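Local coordinates for hemoglobin-like protein (Methylacidiphilum infernorum, PDB 4NK2) that binds heme b and, as a group II truncated haemoglobin, probably binds and carries oxygen, at residues A58-L63 / P108-L113. Sequence-based numbering, arbitrary orientation.
Sequences AGEELL and PPYYTL. With HEM (protoporphyrin IX containing Fe), chain C.
A single hydrogen bond joins E60 to Y110 and carries most of this surface contact, in which the two segments bury 96 Å² between them. The phenol Y110 OH donates to E60 OE1 over 2.7 Å, and the acceptor uses its syn lone pair, on the side of the other carboxylate oxygen. OE1 lies at the edge of the Y110 ring, near its plane, while the carboxylate itself is turned 66° from that ring. E60 has the reach because CG stands anti to the backbone N (chi1 174°) and the chain stays extended beyond it, so the acid spans from helix 53-75 to a loop whose nearest CA, that of P108, is 9.0 Å from the CA of E60.

Charge supports the bond from within the helix: E60 OE2 pairs with R64, one turn further along, in a salt bridge, and R64 in turn makes a cation-pi contact with Y110; acid, arginine and phenol thus form a closed set of three. With E60 reduced to an alanine, the Y110 hydroxyl would probably lose its acceptor and R64 this carboxylate mate.

Beyond the bond, a loose van der Waals approach remains, P108 CD to E60 OE1 at 4.4 Å. Within the loop itself, P108 CB lies 3.7 Å above one face of the Y110 ring, offset toward its rim.

Towards the heme, the next residue, Y111, gives its hydroxyl to a propionate, with OH 2.6 Å from O2D of HEM; R96 and R115 also hydrogen-bond the heme. Consecutive tyrosines therefore link one loop to a helix and to the cofactor, and the chemistry, with a bond from Y110 that is probably charge-assisted, is consistent with a light polar tether that helps keep the propionate-binding loop beside helix 53-75 of the globin fold.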
ATOM      1  N   ALA A  58       5.034 -26.979  22.107  1.00 27.75           N
ATOM      2  CA  ALA A  58       3.738 -27.241  21.495  1.00 30.13           C
ATOM      3  C   ALA A  58       3.624 -28.570  20.760  1.00 34.51           C
ATOM      4  O   ALA A  58       2.623 -29.239  20.847  1.00 33.37           O
ATOM      5  CB  ALA A  58       3.360 -26.105  20.577  1.00 29.66           C
ATOM      6  N   GLY A  59       4.654 -28.928  20.016  1.00 34.01           N
ATOM      7  CA  GLY A  59       4.639 -30.128  19.213  1.00 33.37           C
ATOM      8  C   GLY A  59       4.007 -29.871  17.865  1.00 34.50           C
ATOM      9  O   GLY A  59       3.235 -28.958  17.729  1.00 31.21           O
ATOM     10  N   GLU A  60       4.348 -30.678  16.872  1.00 31.87           N
ATOM     11  CA  GLU A  60       3.831 -30.495  15.529  1.00 33.89           C
ATOM     12  C   GLU A  60       2.312 -30.577  15.449  1.00 35.01           C
ATOM     13  O   GLU A  60       1.690 -29.737  14.848  1.00 32.96           O
ATOM     14  CB  GLU A  60       4.465 -31.485  14.558  1.00 35.23           C
ATOM     15  CG  GLU A  60       3.869 -31.427  13.187  1.00 32.97           C
ATOM     16  CD  GLU A  60       4.663 -32.174  12.146  1.00 39.86           C
ATOM     17  OE1 GLU A  60       5.802 -32.563  12.410  1.00 36.36           O
ATOM     18  OE2 GLU A  60       4.138 -32.378  11.055  1.00 33.40           O
ATOM     19  N   GLU A  61       1.713 -31.597  16.040  0.84 32.77           N
ATOM     20  CA  GLU A  61       0.265 -31.764  16.047  1.00 33.08           C
ATOM     21  C   GLU A  61      -0.495 -30.504  16.457  1.00 32.17           C
ATOM     22  O   GLU A  61      -1.392 -30.064  15.777  1.00 33.04           O
ATOM     23  CB  GLU A  61      -0.097 -32.902  16.997  1.00 39.53           C
ATOM     24  CG  GLU A  61      -1.412 -33.588  16.735  0.68 38.31           C
ATOM     25  CD  GLU A  61      -1.699 -34.713  17.726  0.22 39.44           C
ATOM     26  OE1 GLU A  61      -1.406 -35.882  17.427  0.72 40.11           O
ATOM     27  OE2 GLU A  61      -2.224 -34.423  18.809  0.45 41.06           O
ATOM     28  N   LEU A  62      -0.125 -29.937  17.592  1.00 31.49           N
ATOM     29  CA  LEU A  62      -0.806 -28.756  18.125  1.00 31.69           C
ATOM     30  C   LEU A  62      -0.631 -27.565  17.196  1.00 30.41           C
ATOM     31  O   LEU A  62      -1.561 -26.784  16.992  1.00 27.57           O
ATOM     32  CB  LEU A  62      -0.227 -28.393  19.494  1.00 33.46           C
ATOM     33  CG  LEU A  62      -1.160 -27.744  20.519  1.00 44.26           C
ATOM     34  CD1 LEU A  62      -0.393 -26.966  21.568  1.00 39.63           C
ATOM     35  CD2 LEU A  62      -2.152 -26.859  19.856  1.00 36.44           C
ATOM     36  N   LEU A  63       0.568 -27.395  16.651  1.00 31.17           N
ATOM     37  CA  LEU A  63       0.783 -26.284  15.722  1.00 29.24           C
ATOM     38  C   LEU A  63      -0.085 -26.441  14.482  1.00 29.97           C
ATOM     39  O   LEU A  63      -0.601 -25.453  13.944  1.00 30.41           O
ATOM     40  CB  LEU A  63       2.267 -26.155  15.357  1.00 28.47           C
ATOM     41  CG  LEU A  63       3.162 -25.706  16.523  1.00 30.39           C
ATOM     42  CD1 LEU A  63       4.636 -25.839  16.179  1.00 28.53           C
ATOM     43  CD2 LEU A  63       2.834 -24.264  16.890  1.00 29.31           C
ATOM     44  N   PRO A 108      10.584 -29.461  11.667  1.00 33.52           N
ATOM     45  CA  PRO A 108      11.240 -29.829  10.407  1.00 35.33           C
ATOM     46  C   PRO A 108      10.916 -28.815   9.305  1.00 35.77           C
ATOM     47  O   PRO A 108       9.926 -28.091   9.410  1.00 31.32           O
ATOM     48  CB  PRO A 108      10.618 -31.192  10.077  1.00 32.35           C
ATOM     49  CG  PRO A 108      10.209 -31.754  11.434  1.00 36.07           C
ATOM     50  CD  PRO A 108       9.708 -30.537  12.173  1.00 34.93           C
ATOM     51  N   PRO A 109      11.749 -28.756   8.256  1.00 37.10           N
ATOM     52  CA  PRO A 109      11.637 -27.690   7.253  1.00 32.73           C
ATOM     53  C   PRO A 109      10.574 -27.986   6.193  1.00 34.48           C
ATOM     54  O   PRO A 109      10.848 -27.909   4.981  1.00 37.74           O
ATOM     55  CB  PRO A 109      13.045 -27.659   6.631  1.00 34.26           C
ATOM     56  CG  PRO A 109      13.514 -29.080   6.721  1.00 34.85           C
ATOM     57  CD  PRO A 109      12.906 -29.640   8.002  1.00 40.93           C
ATOM     58  N   TYR A 110       9.360 -28.297   6.640  1.00 31.40           N
ATOM     59  CA  TYR A 110       8.293 -28.684   5.718  1.00 31.47           C
ATOM     60  C   TYR A 110       8.028 -27.642   4.632  1.00 34.73           C
ATOM     61  O   TYR A 110       7.684 -27.998   3.503  1.00 33.57           O
ATOM     62  CB  TYR A 110       6.989 -28.944   6.480  1.00 34.10           C
ATOM     63  CG  TYR A 110       7.028 -30.108   7.445  1.00 38.00           C
ATOM     64  CD1 TYR A 110       7.120 -31.417   6.984  1.00 42.18           C
ATOM     65  CD2 TYR A 110       6.918 -29.903   8.813  1.00 35.74           C
ATOM     66  CE1 TYR A 110       7.135 -32.487   7.869  1.00 40.21           C
ATOM     67  CE2 TYR A 110       6.928 -30.965   9.702  1.00 36.72           C
ATOM     68  CZ  TYR A 110       7.040 -32.253   9.222  1.00 39.18           C
ATOM     69  OH  TYR A 110       7.050 -33.318  10.100  1.00 38.17           O
ATOM     70  N   TYR A 111       8.157 -26.360   4.966  1.00 34.87           N
ATOM     71  CA  TYR A 111       7.779 -25.315   4.006  1.00 29.87           C
ATOM     72  C   TYR A 111       8.860 -25.074   2.955  1.00 34.31           C
ATOM     73  O   TYR A 111       8.581 -25.019   1.755  1.00 35.26           O
ATOM     74  CB  TYR A 111       7.417 -23.998   4.726  1.00 32.26           C
ATOM     75  CG  TYR A 111       6.893 -22.936   3.775  1.00 29.59           C
ATOM     76  CD1 TYR A 111       5.550 -22.886   3.430  1.00 32.53           C
ATOM     77  CD2 TYR A 111       7.748 -22.000   3.204  1.00 33.85           C
ATOM     78  CE1 TYR A 111       5.068 -21.921   2.547  1.00 33.91           C
ATOM     79  CE2 TYR A 111       7.271 -21.032   2.317  1.00 32.05           C
ATOM     80  CZ  TYR A 111       5.933 -21.007   1.994  1.00 29.95           C
ATOM     81  OH  TYR A 111       5.458 -20.054   1.123  1.00 29.23           O
ATOM     82  N   THR A 112      10.100 -24.928   3.402  1.00 33.80           N
ATOM     83  CA  THR A 112      11.185 -24.654   2.468  1.00 38.39           C
ATOM     84  C   THR A 112      11.413 -25.828   1.504  1.00 37.75           C
ATOM     85  O   THR A 112      11.772 -25.621   0.337  1.00 36.50           O
ATOM     86  CB  THR A 112      12.470 -24.244   3.225  1.00 41.76           C
ATOM     87  OG1 THR A 112      12.762 -25.216   4.225  1.00 41.98           O
ATOM     88  CG2 THR A 112      12.263 -22.906   3.912  1.00 40.28           C
ATOM     89  N   LEU A 113      11.174 -27.049   1.982  1.00 34.01           N
ATOM     90  CA  LEU A 113      11.246 -28.254   1.139  1.00 35.36           C
ATOM     91  C   LEU A 113      10.154 -28.317   0.075  1.00 37.81           C
ATOM     92  O   LEU A 113      10.289 -29.026  -0.929  1.00 34.32           O
ATOM     93  CB  LEU A 113      11.169 -29.523   1.997  1.00 38.29           C
ATOM     94  CG  LEU A 113      12.378 -29.817   2.887  1.00 39.02           C
ATOM     95  CD1 LEU A 113      12.151 -31.043   3.773  1.00 40.78           C
ATOM     96  CD2 LEU A 113      13.612 -30.024   2.024  1.00 40.50           C
TER
HETATM   97  CHA HEM C 700      -1.282 -17.372   2.088  1.00 33.61           C
HETATM   98  CHB HEM C 700      -4.248 -14.019   3.920  1.00 31.63           C
HETATM   99  CHC HEM C 700      -0.752 -12.686   7.050  1.00 29.15           C
HETATM  100  CHD HEM C 700       1.168 -17.103   6.291  1.00 31.96           C
HETATM  101  C1A HEM C 700      -2.362 -16.535   2.226  1.00 35.75           C
HETATM  102  C2A HEM C 700      -3.496 -16.403   1.313  1.00 31.36           C
HETATM  103  C3A HEM C 700      -4.309 -15.466   1.843  1.00 34.76           C
HETATM  104  C4A HEM C 700      -3.719 -14.981   3.083  1.00 33.80           C
HETATM  105  CMA HEM C 700      -5.659 -14.957   1.287  1.00 33.45           C
HETATM  106  CAA HEM C 700      -3.695 -17.197  -0.011  1.00 36.72           C
HETATM  107  CBA HEM C 700      -3.170 -16.310  -1.160  1.00 39.48           C
HETATM  108  CGA HEM C 700      -3.228 -16.912  -2.561  1.00 43.92           C
HETATM  109  O1A HEM C 700      -3.657 -16.197  -3.511  1.00 45.26           O
HETATM  110  O2A HEM C 700      -2.843 -18.095  -2.771  1.00 46.75           O
HETATM  111  C1B HEM C 700      -3.552 -13.280   4.865  1.00 33.86           C
HETATM  112  C2B HEM C 700      -3.966 -12.030   5.482  1.00 31.07           C
HETATM  113  C3B HEM C 700      -3.003 -11.660   6.346  1.00 32.51           C
HETATM  114  C4B HEM C 700      -1.937 -12.656   6.320  1.00 31.77           C
HETATM  115  CMB HEM C 700      -5.279 -11.263   5.224  1.00 28.24           C
HETATM  116  CAB HEM C 700      -3.050 -10.384   7.208  1.00 29.08           C
HETATM  117  CBB HEM C 700      -1.932  -9.943   7.797  1.00 32.62           C
HETATM  118  C1C HEM C 700       0.067 -13.794   7.170  1.00 27.99           C
HETATM  119  C2C HEM C 700       1.171 -13.992   8.099  1.00 30.36           C
HETATM  120  C3C HEM C 700       1.698 -15.212   7.873  1.00 32.92           C
HETATM  121  C4C HEM C 700       0.945 -15.840   6.804  1.00 31.62           C
HETATM  122  CMC HEM C 700       1.660 -12.961   9.140  1.00 27.09           C
HETATM  123  CAC HEM C 700       2.876 -15.896   8.606  1.00 35.17           C
HETATM  124  CBC HEM C 700       3.277 -15.490   9.819  1.00 38.77           C
HETATM  125  C1D HEM C 700       0.804 -17.543   5.040  1.00 30.51           C
HETATM  126  C2D HEM C 700       1.422 -18.624   4.287  1.00 29.49           C
HETATM  127  C3D HEM C 700       0.639 -18.703   2.986  1.00 33.40           C
HETATM  128  C4D HEM C 700      -0.362 -17.663   3.067  1.00 33.42           C
HETATM  129  CMD HEM C 700       2.605 -19.538   4.695  1.00 29.08           C
HETATM  130  CAD HEM C 700       0.899 -19.672   1.812  1.00 33.14           C
HETATM  131  CBD HEM C 700       2.024 -19.061   0.972  1.00 31.59           C
HETATM  132  CGD HEM C 700       2.288 -19.999  -0.184  1.00 36.24           C
HETATM  133  O1D HEM C 700       1.436 -20.063  -1.102  1.00 37.48           O
HETATM  134  O2D HEM C 700       3.342 -20.689  -0.176  1.00 33.73           O
HETATM  135  NA  HEM C 700      -2.537 -15.663   3.282  1.00 31.18           N
HETATM  136  NB  HEM C 700      -2.321 -13.617   5.408  1.00 27.97           N
HETATM  137  NC  HEM C 700      -0.030 -14.952   6.409  1.00 31.53           N
HETATM  138  ND  HEM C 700      -0.232 -17.011   4.289  1.00 31.06           N
HETATM  139 FE   HEM C 700      -1.219 -15.249   4.811  1.00 30.91          FE